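Local atomic coordinates of arabinofuranosidase (Bifidobacterium longum, PDB entry 2Y2W), a protein that hydrolyses terminal alpha-L-arabinofuranosyl bonds in arabinan and arabinoxylan, as a family 51 glycoside hydrolase that works in plant cell-wall degradation. Residues P373-T381 with N412-E421; E180-P188 with N199-W210. One frame throughout, in Å; residues are numbered along the deposited sequence.

Contact 1. Residues P373-T381 with N412-E421; sequences PHLLEDIYT and NVIAPIMAEE
His374 meets carboxylates at two points of its edge, both in plane. His374 NE2 donates to Glu421 OE2 (3.0 Å), and His374 ND1 to Glu377 OE1 (3.0 Å, 173° at the hydrogen). The Glu421 carboxylate is turned 43° from the ring. Two such acceptors would favour a doubly protonated imidazole. The Tyr380 ring has Asp378 O above one face, toward the rim, and Ala415 O at its edge, 3.5 Å from Tyr380 CE2. Segment 373-381 lies between helices 347-357 and 382-397, in the connection of strands seven and eight of the (beta/alpha)8 barrel; 412-421 follows strand eight. Asp378 lies beside Trp344, probably important for substrate recognition, and Ile414 beside Tyr286, which probably binds arabinofuranose.

Glu377 centres an inverse gamma turn. Its CG stands anti to the carbonyl carbon (chi1 -71°), and the extended chain runs alongside Asn412. OE2 bridges to Arg73. Ile414 N bonds to Leu376 O (2.9 Å), while Leu376 CB packs on Val413 CG1. Asp378 OD2 accepts from Tyr345 N and touches Ile414 CG2. Tyr380 OH lies 3.2 Å from Ile414 CB and hydrogen-bonds to Val343 O. Water 1 donates to Asp378 O (2.8 Å) and Asn412 O and accepts from Ala415 N (3.0 Å).

Contact 2. Residues E180-P188 with N199-W210; sequences ELEYVNGAP and NGIEEPMDIKMW
The last turn of helix 174-185 runs against the 199-210 chain, with the CA atoms of Asn185 and Pro204 4.4 Å apart and Met205 N bonded to Val184 O (2.8 Å). Asn185 then pairs with the backbone of Ile207 in both directions. Asn185 OD1 accepts from Ile207 N (3.1 Å), and Asn185 ND2 donates to Ile207 O (3.0 Å). The two bonds hold the amide against rotation. Trp210 NE1 reaches the same Ile207 O (2.8 Å) from the opposite face of the carbonyl plane, so this oxygen takes two donors. An alanine at Asn185 is likely to leave Ile207 N without this acceptor and Ile207 O with one donor fewer.

The segments are part of the beta-alpha-beta crossover between the third and fourth barrel strands, 162-167 and 209-212. The two methyls of Val184 point to different partners. With chi1 at 87°, Val184 CG1 lies between backbone N and carbonyl carbon and meets the Trp210 ring at the edge, 3.5 Å from Trp210 CZ2. Val184 CG2 touches Ile207 CD1 (3.5 Å). Ile207 CG2 covers one face of the indole, and Leu181 CD1 adds to the packing at CZ2. Pro204 CB packs against Asn185 O, and Pro204 also packs on His365 of a second subunit. Farther along, Tyr183 OH accepts from Asn199 ND2 (2.8 Å) and pairs with Asp150 OD1; the ring and amide planes are 55° apart.

Overall arrangement
The contacts serve different parts of one barrel. Contact 1 joins the loop before helix 382-397 to the segment that follows the last barrel strand, next to probable substrate-binding residues. It is partly buried, with exposed charged groups at one end. Contact 2 fixes the end of an outer helix to the chain leading into the fourth strand. It is the more buried of the two, yet lies farther from the centre of the chain and is touched by a second subunit. Contact 1 relies on carboxylates, a histidine and a water, while contact 2 combines an apolar patch with amide-to-backbone bonds. They share no element. Their centres lie 31 Å apart, and their nearest atoms about 18 Å.

Contact 1. Residues P373-T381 with N412-E421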
loop_
_atom_site.group_PDB
_atom_site.type_symbol
_atom_site.label_atom_id
_atom_site.label_comp_id
_atom_site.label_asym_id
_atom_site.label_seq_id
_atom_site.Cartn_x
_atom_site.Cartn_y
_atom_site.Cartn_z
ATOM N N PRO D 373 23.270 -9.598 -20.572
ATOM C CA PRO D 373 24.225 -8.846 -21.375
ATOM C C PRO D 373 25.461 -8.466 -20.567
ATOM O O PRO D 373 25.479 -8.634 -19.346
ATOM C CB PRO D 373 23.439 -7.591 -21.757
ATOM C CG PRO D 373 22.478 -7.391 -20.654
ATOM C CD PRO D 373 22.205 -8.729 -20.033
ATOM N N HIS D 374 26.483 -7.956 -21.251
ATOM C CA HIS D 374 27.686 -7.463 -20.589
ATOM C C HIS D 374 27.438 -6.070 -20.014
ATOM O O HIS D 374 27.518 -5.065 -20.727
ATOM C CB HIS D 374 28.872 -7.461 -21.559
ATOM C CG HIS D 374 29.306 -8.830 -21.982
ATOM N ND1 HIS D 374 30.426 -9.448 -21.470
ATOM C CD2 HIS D 374 28.763 -9.705 -22.861
ATOM C CE1 HIS D 374 30.558 -10.642 -22.018
ATOM N NE2 HIS D 374 29.561 -10.823 -22.866
ATOM N N LEU D 375 27.120 -6.029 -18.722
ATOM C CA LEU D 375 26.829 -4.779 -18.020
ATOM C C LEU D 375 27.744 -4.603 -16.819
ATOM O O LEU D 375 27.981 -5.555 -16.071
ATOM C CB LEU D 375 25.371 -4.747 -17.550
ATOM C CG LEU D 375 24.232 -4.677 -18.574
ATOM C CD1 LEU D 375 22.903 -4.985 -17.898
ATOM C CD2 LEU D 375 24.179 -3.320 -19.273
ATOM N N LEU D 376 28.252 -3.383 -16.647
ATOM C CA LEU D 376 29.080 -3.011 -15.496
ATOM C C LEU D 376 30.327 -3.885 -15.338
ATOM O O LEU D 376 30.742 -4.190 -14.215
ATOM C CB LEU D 376 28.251 -3.028 -14.202
ATOM C CG LEU D 376 27.432 -1.802 -13.786
ATOM C CD1 LEU D 376 26.292 -1.493 -14.756
ATOM C CD2 LEU D 376 26.892 -2.014 -12.380
ATOM N N GLU D 377 30.924 -4.280 -16.460
ATOM C CA GLU D 377 32.099 -5.153 -16.432
ATOM C C GLU D 377 33.400 -4.353 -16.413
ATOM O O GLU D 377 34.198 -4.414 -17.350
ATOM C CB GLU D 377 32.067 -6.151 -17.594
ATOM C CG GLU D 377 30.998 -7.231 -17.453
ATOM C CD GLU D 377 31.160 -8.372 -18.445
ATOM O OE1 GLU D 377 32.117 -8.350 -19.254
ATOM O OE2 GLU D 377 30.321 -9.298 -18.413
ATOM N N ASP D 378 33.601 -3.606 -15.330
ATOM C CA ASP D 378 34.773 -2.752 -15.178
ATOM C C ASP D 378 36.056 -3.568 -15.098
ATOM O O ASP D 378 36.120 -4.576 -14.389
ATOM C CB ASP D 378 34.635 -1.860 -13.939
ATOM C CG ASP D 378 33.627 -0.735 -14.132
ATOM O OD1 ASP D 378 33.255 -0.437 -15.290
ATOM O OD2 ASP D 378 33.210 -0.139 -13.115
ATOM N N ILE D 379 37.065 -3.125 -15.843
ATOM C CA ILE D 379 38.367 -3.785 -15.873
ATOM C C ILE D 379 39.305 -2.992 -14.963
ATOM O O ILE D 379 39.664 -1.853 -15.265
ATOM C CB ILE D 379 38.933 -3.888 -17.319
ATOM C CG1 ILE D 379 37.818 -4.174 -18.340
ATOM C CG2 ILE D 379 40.006 -4.958 -17.406
ATOM C CD1 ILE D 379 37.244 -5.596 -18.300
ATOM N N TYR D 380 39.684 -3.604 -13.843
ATOM C CA TYR D 380 40.316 -2.882 -12.739
ATOM C C TYR D 380 41.803 -2.611 -12.917
ATOM O O TYR D 380 42.576 -3.498 -13.277
ATOM C CB TYR D 380 40.071 -3.600 -11.411
ATOM C CG TYR D 380 38.652 -3.489 -10.897
ATOM C CD1 TYR D 380 38.107 -2.250 -10.558
ATOM C CD2 TYR D 380 37.862 -4.622 -10.732
ATOM C CE1 TYR D 380 36.809 -2.142 -10.082
ATOM C CE2 TYR D 380 36.561 -4.525 -10.252
ATOM C CZ TYR D 380 36.043 -3.282 -9.931
ATOM O OH TYR D 380 34.760 -3.181 -9.455
ATOM N N THR D 381 42.185 -1.370 -12.634
ATOM C CA THR D 381 43.569 -0.922 -12.720
ATOM C C THR D 381 44.289 -1.160 -11.398
ATOM O O THR D 381 43.649 -1.398 -10.369
ATOM C CB THR D 381 43.649 0.580 -13.058
ATOM O OG1 THR D 381 42.979 1.336 -12.040
ATOM C CG2 THR D 381 43.007 0.868 -14.409
ATOM N N ASN D 412 31.977 -11.050 -12.600
ATOM C CA ASN D 412 31.752 -10.281 -13.841
ATOM C C ASN D 412 31.346 -8.817 -13.661
ATOM O O ASN D 412 31.934 -7.925 -14.276
ATOM C CB ASN D 412 30.776 -11.000 -14.786
ATOM C CG ASN D 412 31.401 -12.201 -15.474
ATOM O OD1 ASN D 412 32.623 -12.297 -15.605
ATOM N ND2 ASN D 412 30.559 -13.119 -15.930
ATOM N N VAL D 413 30.338 -8.590 -12.824
ATOM C CA VAL D 413 29.819 -7.261 -12.543
ATOM C C VAL D 413 30.655 -6.635 -11.436
ATOM O O VAL D 413 30.674 -7.141 -10.312
ATOM C CB VAL D 413 28.330 -7.330 -12.118
ATOM C CG1 VAL D 413 27.796 -5.947 -11.768
ATOM C CG2 VAL D 413 27.488 -7.968 -13.214
ATOM N N ILE D 414 31.340 -5.535 -11.759
ATOM C CA ILE D 414 32.278 -4.868 -10.835
ATOM C C ILE D 414 32.932 -5.851 -9.850
ATOM O O ILE D 414 32.777 -5.738 -8.632
ATOM C CB ILE D 414 31.637 -3.647 -10.098
ATOM C CG1 ILE D 414 30.206 -3.955 -9.620
ATOM C CG2 ILE D 414 31.681 -2.416 -10.997
ATOM C CD1 ILE D 414 29.614 -2.914 -8.684
ATOM N N ALA D 415 33.677 -6.808 -10.398
ATOM C CA ALA D 415 34.041 -8.014 -9.657
ATOM C C ALA D 415 35.534 -8.336 -9.628
ATOM O O ALA D 415 36.252 -8.028 -10.577
ATOM C CB ALA D 415 33.276 -9.190 -10.215
ATOM N N PRO D 416 36.001 -8.970 -8.532
ATOM C CA PRO D 416 37.367 -9.487 -8.460
ATOM C C PRO D 416 37.537 -10.733 -9.330
ATOM O O PRO D 416 38.642 -11.034 -9.778
ATOM C CB PRO D 416 37.529 -9.842 -6.980
ATOM C CG PRO D 416 36.151 -10.076 -6.488
ATOM C CD PRO D 416 35.271 -9.163 -7.263
ATOM N N ILE D 417 36.436 -11.440 -9.562
ATOM C CA ILE D 417 36.430 -12.620 -10.403
ATOM C C ILE D 417 35.709 -12.301 -11.706
ATOM O O ILE D 417 34.537 -11.914 -11.701
ATOM C CB ILE D 417 35.727 -13.812 -9.709
ATOM C CG1 ILE D 417 36.322 -14.061 -8.317
ATOM C CG2 ILE D 417 35.816 -15.064 -10.583
ATOM C CD1 ILE D 417 35.467 -14.954 -7.427
ATOM N N MET D 418 36.424 -12.452 -12.816
ATOM C CA MET D 418 35.832 -12.341 -14.142
ATOM C C MET D 418 35.735 -13.726 -14.756
ATOM O O MET D 418 36.671 -14.516 -14.652
ATOM C CB MET D 418 36.671 -11.430 -15.035
ATOM C CG MET D 418 36.467 -9.934 -14.806
ATOM S SD MET D 418 34.845 -9.331 -15.326
ATOM C CE MET D 418 34.901 -9.563 -17.104
ATOM N N ALA D 419 34.603 -14.015 -15.390
ATOM C CA ALA D 419 34.371 -15.318 -16.009
ATOM C C ALA D 419 33.907 -15.172 -17.458
ATOM O O ALA D 419 32.866 -14.568 -17.728
ATOM C CB ALA D 419 33.366 -16.116 -15.194
ATOM N N GLU D 420 34.693 -15.722 -18.383
ATOM C CA GLU D 420 34.399 -15.629 -19.816
ATOM C C GLU D 420 33.523 -16.769 -20.329
ATOM O O GLU D 420 33.550 -17.877 -19.790
ATOM C CB GLU D 420 35.693 -15.547 -20.632
ATOM C CG GLU D 420 36.176 -14.121 -20.914
ATOM C CD GLU D 420 36.817 -13.455 -19.709
ATOM O OE1 GLU D 420 37.235 -14.175 -18.779
ATOM O OE2 GLU D 420 36.907 -12.207 -19.692
ATOM N N GLU D 421 32.758 -16.478 -21.379
ATOM C CA GLU D 421 31.845 -17.440 -21.995
ATOM C C GLU D 421 32.584 -18.699 -22.444
ATOM O O GLU D 421 33.539 -18.625 -23.223
ATOM C CB GLU D 421 31.130 -16.818 -23.201
ATOM C CG GLU D 421 30.311 -15.563 -22.905
ATOM C CD GLU D 421 29.904 -14.806 -24.167
ATOM O OE1 GLU D 421 29.964 -15.388 -25.275
ATOM O OE2 GLU D 421 29.522 -13.621 -24.050
HETATM O O HOH W 1 34.003 -6.135 -13.328
#

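Contact 2. Residues E180-P188 with N199-W210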
loop_
_atom_site.group_PDB
_atom_site.type_symbol
_atom_site.label_atom_id
_atom_site.label_comp_id
_atom_site.label_asym_id
_atom_site.label_seq_id
_atom_site.Cartn_x
_atom_site.Cartn_y
_atom_site.Cartn_z
ATOM N N GLU D 180 7.883 -15.835 1.929
ATOM C CA GLU D 180 9.230 -16.328 1.614
ATOM C C GLU D 180 9.958 -16.838 2.855
ATOM O O GLU D 180 10.698 -17.816 2.783
ATOM C CB GLU D 180 10.070 -15.259 0.903
ATOM C CG GLU D 180 11.478 -15.738 0.534
ATOM C CD GLU D 180 12.153 -14.899 -0.536
ATOM O OE1 GLU D 180 12.068 -13.649 -0.478
ATOM O OE2 GLU D 180 12.787 -15.501 -1.431
ATOM N N LEU D 181 9.742 -16.166 3.984
ATOM C CA LEU D 181 10.320 -16.572 5.261
ATOM C C LEU D 181 9.848 -17.976 5.653
ATOM O O LEU D 181 10.651 -18.828 6.033
ATOM C CB LEU D 181 9.961 -15.549 6.346
ATOM C CG LEU D 181 10.297 -15.834 7.814
ATOM C CD1 LEU D 181 11.797 -15.988 8.033
ATOM C CD2 LEU D 181 9.737 -14.728 8.682
ATOM N N GLU D 182 8.542 -18.199 5.548
ATOM C CA GLU D 182 7.932 -19.493 5.827
ATOM C C GLU D 182 8.421 -20.563 4.848
ATOM O O GLU D 182 8.712 -21.686 5.253
ATOM C CB GLU D 182 6.411 -19.360 5.765
ATOM C CG GLU D 182 5.623 -20.592 6.173
ATOM C CD GLU D 182 4.115 -20.353 6.149
ATOM O OE1 GLU D 182 3.687 -19.176 6.105
ATOM O OE2 GLU D 182 3.351 -21.340 6.187
ATOM N N TYR D 183 8.510 -20.209 3.566
ATOM C CA TYR D 183 8.952 -21.146 2.530
ATOM C C TYR D 183 10.395 -21.574 2.749
ATOM O O TYR D 183 10.737 -22.750 2.603
ATOM C CB TYR D 183 8.808 -20.530 1.134
ATOM C CG TYR D 183 9.407 -21.375 0.029
ATOM C CD1 TYR D 183 8.646 -22.339 -0.626
ATOM C CD2 TYR D 183 10.739 -21.214 -0.357
ATOM C CE1 TYR D 183 9.190 -23.119 -1.631
ATOM C CE2 TYR D 183 11.295 -21.992 -1.360
ATOM C CZ TYR D 183 10.515 -22.942 -1.994
ATOM O OH TYR D 183 11.058 -23.713 -2.990
ATOM N N VAL D 184 11.232 -20.608 3.106
ATOM C CA VAL D 184 12.663 -20.825 3.206
ATOM C C VAL D 184 13.100 -21.474 4.536
ATOM O O VAL D 184 14.052 -22.259 4.559
ATOM C CB VAL D 184 13.423 -19.501 2.925
ATOM C CG1 VAL D 184 13.592 -18.676 4.188
ATOM C CG2 VAL D 184 14.757 -19.778 2.295
ATOM N N ASN D 185 12.396 -21.166 5.626
ATOM C CA ASN D 185 12.855 -21.538 6.969
ATOM C C ASN D 185 11.861 -22.323 7.818
ATOM O O ASN D 185 12.199 -22.783 8.911
ATOM C CB ASN D 185 13.305 -20.291 7.742
ATOM C CG ASN D 185 14.683 -19.807 7.332
ATOM O OD1 ASN D 185 15.447 -20.528 6.684
ATOM N ND2 ASN D 185 15.010 -18.575 7.711
ATOM N N GLY D 186 10.639 -22.470 7.321
ATOM C CA GLY D 186 9.592 -23.160 8.062
ATOM C C GLY D 186 9.862 -24.643 8.209
ATOM O O GLY D 186 10.571 -25.240 7.399
ATOM N N ALA D 187 9.307 -25.234 9.261
ATOM C CA ALA D 187 9.358 -26.676 9.441
ATOM C C ALA D 187 8.376 -27.333 8.473
ATOM O O ALA D 187 7.334 -26.749 8.170
ATOM C CB ALA D 187 9.016 -27.039 10.879
ATOM N N PRO D 188 8.709 -28.537 7.967
ATOM C CA PRO D 188 7.749 -29.272 7.139
ATOM C C PRO D 188 6.425 -29.471 7.877
ATOM O O PRO D 188 6.421 -29.705 9.086
ATOM C CB PRO D 188 8.444 -30.618 6.911
ATOM C CG PRO D 188 9.897 -30.311 7.017
ATOM C CD PRO D 188 10.009 -29.231 8.056
ATOM N N ASN D 199 10.150 -29.333 -3.703
ATOM C CA ASN D 199 11.120 -28.767 -4.640
ATOM C C ASN D 199 12.538 -29.327 -4.491
ATOM O O ASN D 199 13.428 -28.977 -5.269
ATOM C CB ASN D 199 11.135 -27.236 -4.546
ATOM C CG ASN D 199 9.852 -26.597 -5.064
ATOM O OD1 ASN D 199 8.959 -27.274 -5.579
ATOM N ND2 ASN D 199 9.756 -25.283 -4.923
ATOM N N GLY D 200 12.745 -30.185 -3.492
ATOM C CA GLY D 200 14.013 -30.899 -3.333
ATOM C C GLY D 200 14.849 -30.534 -2.117
ATOM O O GLY D 200 15.924 -31.099 -1.912
ATOM N N ILE D 201 14.364 -29.587 -1.315
ATOM C CA ILE D 201 15.079 -29.145 -0.117
ATOM C C ILE D 201 14.219 -29.398 1.123
ATOM O O ILE D 201 13.281 -28.654 1.412
ATOM C CB ILE D 201 15.514 -27.660 -0.217
ATOM C CG1 ILE D 201 16.356 -27.437 -1.478
ATOM C CG2 ILE D 201 16.305 -27.241 1.021
ATOM C CD1 ILE D 201 16.215 -26.064 -2.086
ATOM N N GLU D 202 14.552 -30.467 1.843
ATOM C CA GLU D 202 13.739 -30.958 2.948
ATOM C C GLU D 202 13.877 -30.095 4.198
ATOM O O GLU D 202 12.879 -29.665 4.780
ATOM C CB GLU D 202 14.111 -32.412 3.256
ATOM C CG GLU D 202 13.169 -33.120 4.228
ATOM C CD GLU D 202 13.463 -34.608 4.359
ATOM O OE1 GLU D 202 14.600 -35.031 4.039
ATOM O OE2 GLU D 202 12.551 -35.355 4.782
ATOM N N GLU D 203 15.119 -29.852 4.601
ATOM C CA GLU D 203 15.430 -29.068 5.792
ATOM C C GLU D 203 15.266 -27.567 5.535
ATOM O O GLU D 203 15.442 -27.108 4.401
ATOM C CB GLU D 203 16.859 -29.384 6.269
ATOM C CG GLU D 203 17.996 -28.701 5.482
ATOM C CD GLU D 203 18.213 -29.250 4.067
ATOM O OE1 GLU D 203 17.466 -30.153 3.622
ATOM O OE2 GLU D 203 19.152 -28.769 3.395
ATOM N N PRO D 204 14.909 -26.798 6.584
ATOM C CA PRO D 204 14.927 -25.340 6.466
ATOM C C PRO D 204 16.308 -24.832 6.064
ATOM O O PRO D 204 17.320 -25.437 6.419
ATOM C CB PRO D 204 14.576 -24.875 7.878
ATOM C CG PRO D 204 13.699 -25.949 8.395
ATOM C CD PRO D 204 14.270 -27.230 7.841
ATOM N N MET D 205 16.335 -23.730 5.322
ATOM C CA MET D 205 17.579 -23.173 4.802
ATOM C C MET D 205 18.393 -22.422 5.857
ATOM O O MET D 205 19.572 -22.128 5.642
ATOM C CB MET D 205 17.294 -22.270 3.602
ATOM C CG MET D 205 16.614 -22.982 2.447
ATOM S SD MET D 205 16.527 -21.932 0.994
ATOM C CE MET D 205 15.467 -22.900 -0.080
ATOM N N ASP D 206 17.757 -22.128 6.992
ATOM C CA ASP D 206 18.376 -21.397 8.103
ATOM C C ASP D 206 19.050 -20.098 7.656
ATOM O O ASP D 206 20.250 -19.892 7.872
ATOM C CB ASP D 206 19.357 -22.285 8.884
ATOM C CG ASP D 206 18.675 -23.453 9.576
ATOM O OD1 ASP D 206 17.444 -23.396 9.812
ATOM O OD2 ASP D 206 19.383 -24.434 9.893
ATOM N N ILE D 207 18.266 -19.230 7.022
ATOM C CA ILE D 207 18.741 -17.907 6.647
ATOM C C ILE D 207 18.474 -16.931 7.798
ATOM O O ILE D 207 17.322 -16.640 8.128
ATOM C CB ILE D 207 18.119 -17.439 5.310
ATOM C CG1 ILE D 207 18.519 -18.411 4.193
ATOM C CG2 ILE D 207 18.549 -16.006 4.979
ATOM C CD1 ILE D 207 17.854 -18.162 2.853
ATOM N N LYS D 208 19.560 -16.468 8.416
ATOM C CA LYS D 208 19.518 -15.566 9.571
ATOM C C LYS D 208 19.386 -14.098 9.180
ATOM O O LYS D 208 18.521 -13.385 9.694
ATOM C CB LYS D 208 20.787 -15.727 10.410
ATOM C CG LYS D 208 20.648 -16.592 11.645
ATOM C CD LYS D 208 21.977 -16.644 12.395
ATOM C CE LYS D 208 21.816 -17.220 13.791
ATOM N NZ LYS D 208 23.094 -17.158 14.556
ATOM N N MET D 209 20.260 -13.657 8.279
ATOM C CA MET D 209 20.376 -12.247 7.927
ATOM C C MET D 209 19.523 -11.892 6.707
ATOM O O MET D 209 19.675 -12.483 5.633
ATOM C CB MET D 209 21.847 -11.883 7.699
ATOM C CG MET D 209 22.164 -10.409 7.834
ATOM S SD MET D 209 23.944 -10.140 7.879
ATOM C CE MET D 209 24.025 -8.354 7.775
ATOM N N TRP D 210 18.628 -10.924 6.897
ATOM C CA TRP D 210 17.686 -10.502 5.863
ATOM C C TRP D 210 17.756 -8.999 5.629
ATOM O O TRP D 210 17.821 -8.218 6.580
ATOM C CB TRP D 210 16.251 -10.870 6.253
ATOM C CG TRP D 210 15.968 -12.340 6.319
ATOM C CD1 TRP D 210 16.438 -13.226 7.244
ATOM C CD2 TRP D 210 15.120 -13.091 5.440
ATOM N NE1 TRP D 210 15.952 -14.484 6.985
ATOM C CE2 TRP D 210 15.139 -14.428 5.886
ATOM C CE3 TRP D 210 14.349 -12.764 4.317
ATOM C CZ2 TRP D 210 14.417 -15.437 5.251
ATOM C CZ3 TRP D 210 13.633 -13.767 3.686
ATOM C CH2 TRP D 210 13.672 -15.089 4.156
#